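Local coordinates for protein amidohydrolase (Brucella melitensis biovar Abortus, PDB 4F0L) that binds a ferric iron ion in a metal-dependent hydrolase barrel and probably acts as a deaminase of the amidohydrolase family, at residues V213-L218 and D224-V229; E262-H267 and W274-A279. One frame throughout, in Å; residues are numbered along the deposited sequence.

Overall arrangement
Both contacts seat a helix against a strand of the TIM-like barrel of the amidohydrolase family, and their centres lie 12 Å apart. Contact 1 comes first along the chain and closes before contact 2 opens: contact 1 joins strand 210-215 to the helix that follows it, 223-229, and contact 2 joins helix 260-267 to the strand that follows it, 274-276. Strand 238-242 runs between the two strands and bonds to both. Outside the barrel the two helices meet through L226 and L264, while W263 touches both L218 and L226, so the contacts form one continuous apolar layer. Strand 238-242 contains the iron ligand H241, and the side chains of P215 and L276 each lie about 12 Å from the ferric ion.

Contact 1: residues V213-L218 and D224-V229; sequences VAPHSL and DELDSV
P215 and L226 meet almost at right angles: the long leucine side chain comes in across the proline ring and sets CD1 on its CB–CG side. L226 CD1 lies 3.6 Å from P215 CB and 3.7 Å from P215 CG, so one methyl spans a ring bond. The first torsion of L226 puts CG opposite the backbone N (chi1 -175°), which carries the branch over to the strand although its CB does not itself point there. A proline suits the place because its closed ring offers a rigid apolar surface.

V213 and V229 approach differently, their side chains sliding past each other in opposite directions. V229 CG1 sits against the branch point of its partner, 3.8 Å from V213 CG2 and 3.9 Å from V213 CB. V213 CG2 also lies 3.7 Å from V229 O, so it rests on the helix backbone as well as on a methyl. Short beta-branched residues fit here, where V213 CA and V229 CA lie 7.1 Å apart. At the other end, L218 CD2 makes a looser touch with L226 CD2 at 4.5 Å. No hydrogen bond crosses between the segments; the side chains meet through apolar surfaces. Within the helix, S228 turns its OG back to D224 O, which also accepts from S228 N, the two donors arriving from opposite faces of the carbonyl plane.

The contact forms the strand-to-helix half of a beta-alpha-beta crossover of the barrel, in which helix 223-229 packs outside strand 210-215 and leads on to the neighbouring parallel strand 238-242. V229 also touches F167 of strand 160-167, V213 and P215 lean on V238 of strand 238-242, and W263 and L264 of helix 260-267 pack against L226.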
ATOM      1  N   VAL B 213      -2.642  14.560 -27.468  1.00 16.65           N
ATOM      2  CA  VAL B 213      -2.535  13.313 -28.243  1.00 16.75           C
ATOM      3  C   VAL B 213      -1.605  12.323 -27.548  1.00 16.86           C
ATOM      4  O   VAL B 213      -0.727  12.722 -26.775  1.00 16.73           O
ATOM      5  CB  VAL B 213      -2.029  13.558 -29.683  1.00 17.22           C
ATOM      6  CG1 VAL B 213      -2.917  14.588 -30.413  1.00 16.97           C
ATOM      7  CG2 VAL B 213      -0.576  13.994 -29.655  1.00 17.17           C
ATOM      8  N   ALA B 214      -1.845  11.033 -27.788  1.00 16.97           N
ATOM      9  CA  ALA B 214      -1.128   9.969 -27.101  1.00 16.99           C
ATOM     10  C   ALA B 214      -0.703   8.903 -28.120  1.00 17.55           C
ATOM     11  O   ALA B 214      -1.375   7.897 -28.269  1.00 16.68           O
ATOM     12  CB  ALA B 214      -1.984   9.344 -25.998  1.00 15.16           C
ATOM     13  N   PRO B 215       0.432   9.123 -28.811  1.00 18.47           N
ATOM     14  CA  PRO B 215       1.019   7.981 -29.495  1.00 19.36           C
ATOM     15  C   PRO B 215       1.246   6.851 -28.507  1.00 19.56           C
ATOM     16  O   PRO B 215       1.824   7.060 -27.433  1.00 19.34           O
ATOM     17  CB  PRO B 215       2.349   8.524 -30.034  1.00 20.69           C
ATOM     18  CG  PRO B 215       2.590   9.815 -29.322  1.00 20.54           C
ATOM     19  CD  PRO B 215       1.241  10.343 -28.943  1.00 19.45           C
ATOM     20  N   HIS B 216       0.761   5.662 -28.816  1.00 20.48           N
ATOM     21  CA  HIS B 216       0.730   4.617 -27.780  1.00 21.99           C
ATOM     22  C   HIS B 216       2.087   4.286 -27.207  1.00 21.79           C
ATOM     23  O   HIS B 216       2.290   4.300 -25.991  1.00 22.27           O
ATOM     24  CB  HIS B 216       0.104   3.354 -28.315  1.00 23.72           C
ATOM     25  CG  HIS B 216       0.013   2.269 -27.298  1.00 24.18           C
ATOM     26  ND1 HIS B 216       0.965   1.311 -27.166  1.00 26.62           N
ATOM     27  CD2 HIS B 216      -0.931   2.034 -26.311  1.00 24.50           C
ATOM     28  CE1 HIS B 216       0.629   0.490 -26.145  1.00 25.96           C
ATOM     29  NE2 HIS B 216      -0.527   0.932 -25.621  1.00 24.99           N
ATOM     30  N   SER B 217       3.021   4.003 -28.097  1.00 22.73           N
ATOM     31  CA  SER B 217       4.371   3.548 -27.733  1.00 22.61           C
ATOM     32  C   SER B 217       5.186   3.498 -28.996  1.00 23.62           C
ATOM     33  O   SER B 217       4.630   3.598 -30.112  1.00 24.45           O
ATOM     34  CB  SER B 217       4.329   2.142 -27.140  1.00 22.29           C
ATOM     35  OG  SER B 217       3.912   1.234 -28.137  1.00 23.05           O
ATOM     36  N   LEU B 218       6.483   3.286 -28.848  1.00 23.69           N
ATOM     37  CA  LEU B 218       7.339   3.225 -30.017  1.00 25.52           C
ATOM     38  C   LEU B 218       7.062   1.997 -30.882  1.00 26.55           C
ATOM     39  O   LEU B 218       7.293   2.026 -32.082  1.00 26.90           O
ATOM     40  CB  LEU B 218       8.813   3.301 -29.622  1.00 25.84           C
ATOM     41  CG  LEU B 218       9.223   4.634 -28.964  1.00 25.49           C
ATOM     42  CD1 LEU B 218      10.668   4.558 -28.485  1.00 26.53           C
ATOM     43  CD2 LEU B 218       8.989   5.829 -29.884  1.00 24.63           C
ATOM     44  N   ASP B 224       7.260   8.169 -38.959  1.00 32.58           N
ATOM     45  CA  ASP B 224       6.452   9.096 -39.767  1.00 32.35           C
ATOM     46  C   ASP B 224       5.100   9.374 -39.125  1.00 30.58           C
ATOM     47  O   ASP B 224       4.620  10.509 -39.121  1.00 30.57           O
ATOM     48  CB  ASP B 224       6.237   8.533 -41.193  1.00 34.34           C
ATOM     49  CG  ASP B 224       7.523   8.493 -42.011  1.00 36.16           C
ATOM     50  OD1 ASP B 224       8.542   9.049 -41.558  1.00 37.69           O
ATOM     51  OD2 ASP B 224       7.518   7.942 -43.136  1.00 38.42           O
ATOM     52  N   GLU B 225       4.470   8.337 -38.585  1.00 28.40           N
ATOM     53  CA  GLU B 225       3.179   8.512 -37.954  1.00 27.21           C
ATOM     54  C   GLU B 225       3.338   9.362 -36.692  1.00 26.98           C
ATOM     55  O   GLU B 225       2.486  10.174 -36.378  1.00 25.84           O
ATOM     56  CB  GLU B 225       2.559   7.173 -37.601  1.00 27.04           C
ATOM     57  CG  GLU B 225       2.185   6.291 -38.797  1.00 27.61           C
ATOM     58  CD  GLU B 225       2.030   4.822 -38.407  1.00 26.99           C
ATOM     59  OE1 GLU B 225       2.361   4.440 -37.242  1.00 26.26           O
ATOM     60  OE2 GLU B 225       1.599   4.035 -39.270  1.00 27.36           O
ATOM     61  N   LEU B 226       4.443   9.165 -35.980  1.00 26.67           N
ATOM     62  CA  LEU B 226       4.722   9.921 -34.786  1.00 26.15           C
ATOM     63  C   LEU B 226       4.842  11.401 -35.105  1.00 27.14           C
ATOM     64  O   LEU B 226       4.297  12.248 -34.369  1.00 26.70           O
ATOM     65  CB  LEU B 226       5.997   9.388 -34.128  1.00 26.00           C
ATOM     66  CG  LEU B 226       6.431   9.952 -32.795  1.00 25.37           C
ATOM     67  CD1 LEU B 226       5.336   9.682 -31.778  1.00 24.09           C
ATOM     68  CD2 LEU B 226       7.754   9.340 -32.365  1.00 25.72           C
ATOM     69  N   ASP B 227       5.536  11.726 -36.199  1.00 28.11           N
ATOM     70  CA  ASP B 227       5.615  13.116 -36.653  1.00 29.69           C
ATOM     71  C   ASP B 227       4.238  13.729 -36.911  1.00 29.33           C
ATOM     72  O   ASP B 227       3.957  14.821 -36.428  1.00 31.62           O
ATOM     73  CB  ASP B 227       6.453  13.258 -37.932  1.00 30.83           C
ATOM     74  CG  ASP B 227       7.932  13.027 -37.701  1.00 32.27           C
ATOM     75  OD1 ASP B 227       8.412  13.225 -36.563  1.00 33.43           O
ATOM     76  OD2 ASP B 227       8.618  12.655 -38.681  1.00 34.09           O
ATOM     77  N   SER B 228       3.395  13.039 -37.668  1.00 29.37           N
ATOM     78  CA  SER B 228       2.063  13.557 -37.981  1.00 30.72           C
ATOM     79  C   SER B 228       1.203  13.789 -36.747  1.00 29.18           C
ATOM     80  O   SER B 228       0.602  14.838 -36.604  1.00 28.71           O
ATOM     81  CB  SER B 228       1.314  12.600 -38.876  1.00 32.16           C
ATOM     82  OG  SER B 228       2.085  12.334 -40.012  1.00 36.37           O
ATOM     83  N   VAL B 229       1.174  12.807 -35.860  1.00 27.81           N
ATOM     84  CA  VAL B 229       0.293  12.865 -34.688  1.00 27.26           C
ATOM     85  C   VAL B 229       0.694  13.992 -33.755  1.00 25.68           C
ATOM     86  O   VAL B 229      -0.165  14.732 -33.270  1.00 25.84           O
ATOM     87  CB  VAL B 229       0.259  11.501 -33.963  1.00 27.30           C
ATOM     88  CG1 VAL B 229      -0.452  11.597 -32.636  1.00 27.36           C
ATOM     89  CG2 VAL B 229      -0.406  10.474 -34.869  1.00 28.20           C
TER

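Contact 2: residues E262-H267 and W274-A279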
ATOM      1  N   GLU B 262      16.212   7.323 -25.305  1.00 25.49           N
ATOM      2  CA  GLU B 262      17.267   7.856 -26.145  1.00 27.01           C
ATOM      3  C   GLU B 262      16.784   8.058 -27.590  1.00 27.59           C
ATOM      4  O   GLU B 262      16.995   9.106 -28.202  1.00 27.91           O
ATOM      5  CB  GLU B 262      18.446   6.859 -26.092  1.00 27.63           C
ATOM      6  CG  GLU B 262      19.626   7.208 -26.957  1.00 29.48           C
ATOM      7  CD  GLU B 262      20.630   6.094 -27.091  1.00 29.79           C
ATOM      8  OE1 GLU B 262      20.348   4.916 -26.759  1.00 29.31           O
ATOM      9  OE2 GLU B 262      21.728   6.424 -27.555  1.00 32.11           O
ATOM     10  N   TRP B 263      16.110   7.058 -28.127  1.00 26.72           N
ATOM     11  CA  TRP B 263      15.637   7.150 -29.491  1.00 27.38           C
ATOM     12  C   TRP B 263      14.662   8.290 -29.627  1.00 27.85           C
ATOM     13  O   TRP B 263      14.780   9.136 -30.536  1.00 27.45           O
ATOM     14  CB  TRP B 263      15.014   5.838 -29.889  1.00 27.11           C
ATOM     15  CG  TRP B 263      14.664   5.840 -31.328  1.00 27.58           C
ATOM     16  CD1 TRP B 263      15.398   5.312 -32.385  1.00 28.49           C
ATOM     17  CD2 TRP B 263      13.491   6.454 -31.936  1.00 27.21           C
ATOM     18  NE1 TRP B 263      14.758   5.548 -33.572  1.00 29.03           N
ATOM     19  CE2 TRP B 263      13.618   6.234 -33.370  1.00 28.24           C
ATOM     20  CE3 TRP B 263      12.392   7.140 -31.453  1.00 26.34           C
ATOM     21  CZ2 TRP B 263      12.670   6.679 -34.258  1.00 29.22           C
ATOM     22  CZ3 TRP B 263      11.447   7.595 -32.365  1.00 27.02           C
ATOM     23  CH2 TRP B 263      11.589   7.372 -33.734  1.00 27.70           C
ATOM     24  N   LEU B 264      13.718   8.366 -28.682  1.00 26.21           N
ATOM     25  CA  LEU B 264      12.746   9.427 -28.687  1.00 26.56           C
ATOM     26  C   LEU B 264      13.416  10.822 -28.592  1.00 27.24           C
ATOM     27  O   LEU B 264      13.064  11.742 -29.334  1.00 27.45           O
ATOM     28  CB  LEU B 264      11.729   9.211 -27.555  1.00 25.52           C
ATOM     29  CG  LEU B 264      10.483  10.096 -27.590  1.00 25.30           C
ATOM     30  CD1 LEU B 264       9.682   9.812 -28.852  1.00 25.34           C
ATOM     31  CD2 LEU B 264       9.621   9.860 -26.339  1.00 23.65           C
ATOM     32  N   LEU B 265      14.367  10.987 -27.678  1.00 28.01           N
ATOM     33  CA  LEU B 265      15.023  12.294 -27.506  1.00 28.94           C
ATOM     34  C   LEU B 265      15.810  12.699 -28.766  1.00 30.67           C
ATOM     35  O   LEU B 265      15.907  13.879 -29.083  1.00 29.31           O
ATOM     36  CB  LEU B 265      15.945  12.291 -26.292  1.00 29.17           C
ATOM     37  CG  LEU B 265      15.248  12.088 -24.939  1.00 28.53           C
ATOM     38  CD1 LEU B 265      16.271  12.091 -23.816  1.00 29.00           C
ATOM     39  CD2 LEU B 265      14.188  13.172 -24.753  1.00 28.71           C
ATOM     40  N   ASP B 266      16.340  11.711 -29.484  1.00 32.40           N
ATOM     41  CA  ASP B 266      17.099  11.972 -30.714  1.00 34.74           C
ATOM     42  C   ASP B 266      16.223  12.274 -31.926  1.00 35.56           C
ATOM     43  O   ASP B 266      16.694  12.941 -32.861  1.00 36.49           O
ATOM     44  CB  ASP B 266      17.991  10.780 -31.090  1.00 36.54           C
ATOM     45  CG  ASP B 266      19.184  10.607 -30.160  1.00 37.28           C
ATOM     46  OD1 ASP B 266      19.430  11.482 -29.304  1.00 38.56           O
ATOM     47  OD2 ASP B 266      19.900   9.599 -30.303  1.00 38.70           O
ATOM     48  N   HIS B 267      14.976  11.805 -31.936  1.00 33.95           N
ATOM     49  CA  HIS B 267      14.125  11.951 -33.129  1.00 34.56           C
ATOM     50  C   HIS B 267      12.970  12.897 -32.986  1.00 35.10           C
ATOM     51  O   HIS B 267      12.269  13.161 -33.958  1.00 35.46           O
ATOM     52  CB  HIS B 267      13.596  10.595 -33.566  1.00 34.40           C
ATOM     53  CG  HIS B 267      14.654   9.707 -34.140  1.00 35.03           C
ATOM     54  ND1 HIS B 267      15.431   8.922 -33.372  1.00 34.30           N
ATOM     55  CD2 HIS B 267      15.075   9.521 -35.449  1.00 35.54           C
ATOM     56  CE1 HIS B 267      16.289   8.250 -34.153  1.00 34.77           C
ATOM     57  NE2 HIS B 267      16.078   8.623 -35.423  1.00 35.60           N
ATOM     58  N   TRP B 274       5.827  17.173 -23.362  1.00 20.75           N
ATOM     59  CA  TRP B 274       5.821  15.725 -23.395  1.00 20.26           C
ATOM     60  C   TRP B 274       5.767  15.155 -22.013  1.00 19.92           C
ATOM     61  O   TRP B 274       6.405  15.697 -21.095  1.00 19.34           O
ATOM     62  CB  TRP B 274       7.058  15.188 -24.094  1.00 20.43           C
ATOM     63  CG  TRP B 274       7.091  15.449 -25.586  1.00 21.33           C
ATOM     64  CD1 TRP B 274       7.191  16.678 -26.261  1.00 22.23           C
ATOM     65  CD2 TRP B 274       7.021  14.451 -26.645  1.00 21.47           C
ATOM     66  NE1 TRP B 274       7.182  16.491 -27.622  1.00 22.24           N
ATOM     67  CE2 TRP B 274       7.097  15.191 -27.922  1.00 22.26           C
ATOM     68  CE3 TRP B 274       6.914  13.069 -26.670  1.00 21.18           C
ATOM     69  CZ2 TRP B 274       7.045  14.544 -29.151  1.00 22.98           C
ATOM     70  CZ3 TRP B 274       6.857  12.423 -27.921  1.00 21.99           C
ATOM     71  CH2 TRP B 274       6.937  13.145 -29.127  1.00 22.48           C
ATOM     72  N   CYS B 275       4.995  14.066 -21.882  1.00 18.62           N
ATOM     73  CA  CYS B 275       4.975  13.247 -20.685  1.00 17.34           C
ATOM     74  C   CYS B 275       5.288  11.791 -21.088  1.00 17.28           C
ATOM     75  O   CYS B 275       4.579  11.190 -21.909  1.00 16.62           O
ATOM     76  CB  CYS B 275       3.631  13.317 -19.972  1.00 16.13           C
ATOM     77  SG  CYS B 275       3.593  12.343 -18.438  1.00 15.35           S
ATOM     78  N   LEU B 276       6.391  11.268 -20.565  1.00 16.91           N
ATOM     79  CA  LEU B 276       6.819   9.926 -20.953  1.00 17.25           C
ATOM     80  C   LEU B 276       6.366   9.045 -19.846  1.00 16.81           C
ATOM     81  O   LEU B 276       6.824   9.178 -18.717  1.00 16.96           O
ATOM     82  CB  LEU B 276       8.338   9.840 -21.118  1.00 17.32           C
ATOM     83  CG  LEU B 276       9.025  10.867 -22.012  1.00 17.94           C
ATOM     84  CD1 LEU B 276      10.491  10.468 -22.271  1.00 17.36           C
ATOM     85  CD2 LEU B 276       8.245  11.096 -23.295  1.00 17.71           C
ATOM     86  N   ILE B 277       5.442   8.157 -20.166  1.00 16.67           N
ATOM     87  CA  ILE B 277       4.807   7.291 -19.174  1.00 16.06           C
ATOM     88  C   ILE B 277       5.738   6.107 -18.825  1.00 16.39           C
ATOM     89  O   ILE B 277       6.299   5.443 -19.707  1.00 15.99           O
ATOM     90  CB  ILE B 277       3.433   6.777 -19.663  1.00 15.57           C
ATOM     91  CG1 ILE B 277       2.581   7.948 -20.177  1.00 16.20           C
ATOM     92  CG2 ILE B 277       2.688   6.052 -18.526  1.00 15.60           C
ATOM     93  CD1 ILE B 277       2.244   8.973 -19.094  1.00 15.36           C
ATOM     94  N   HIS B 278       5.887   5.865 -17.523  1.00 16.31           N
ATOM     95  CA  HIS B 278       6.829   4.871 -16.973  1.00 16.92           C
ATOM     96  C   HIS B 278       8.268   5.303 -17.026  1.00 17.15           C
ATOM     97  O   HIS B 278       8.855   5.654 -15.969  1.00 16.72           O
ATOM     98  CB  HIS B 278       6.617   3.458 -17.556  1.00 17.26           C
ATOM     99  CG  HIS B 278       5.184   3.002 -17.492  1.00 17.66           C
ATOM    100  ND1 HIS B 278       4.509   2.922 -16.332  1.00 17.31           N
ATOM    101  CD2 HIS B 278       4.288   2.639 -18.505  1.00 18.50           C
ATOM    102  CE1 HIS B 278       3.247   2.513 -16.574  1.00 17.40           C
ATOM    103  NE2 HIS B 278       3.106   2.359 -17.914  1.00 18.36           N
ATOM    104  N   ALA B 279       8.870   5.285 -18.224  1.00 17.65           N
ATOM    105  CA  ALA B 279      10.282   5.618 -18.376  1.00 18.22           C
ATOM    106  C   ALA B 279      11.076   4.838 -17.327  1.00 18.42           C
ATOM    107  O   ALA B 279      12.011   5.367 -16.737  1.00 18.81           O
ATOM    108  CB  ALA B 279      10.513   7.111 -18.193  1.00 18.21           C
TER
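Helix 260-267 and strand 274-276 are a consecutive helix and strand of the TIM-like barrel, joined by a short loop, and L264 is the helix residue that packs on the strand's outer face. Its CD2 meets L276 tip to tip, with L264 CD2 3.6 Å from L276 CD2, and also touches W274 CZ3 at 4.1 Å. L264 CD1 approaches the same ring atom, W274 CZ3, at 4.0 Å, and the two side chains cross at a slant. CG of L264 stands opposite the backbone N (chi1 -169°), which carries the fork out toward W274 and L276. These two residues are separated by one residue on the strand and point to the same side of it, so a forked leucine can engage both. The closest CA pair, L264 CA and L276 CA, is 9.8 Å apart, a gap filled by the two leucine side chains meeting end to end, with the broad indole of W274 beside them.

The last turn of the helix is tied up by H267, whose ND1 donates to W263 O at 2.9 Å, with the acceptor in the plane of the imidazole. The same ND1 sits over the centre of one face of the W263 ring.

Around this pair, strand 274-276 lies between strands 238-242 and 296-299 of the parallel sheet. L276 also touches I240 and V242, W274 touches V238, and on the helix side L264 packs against L226 of helix 223-229.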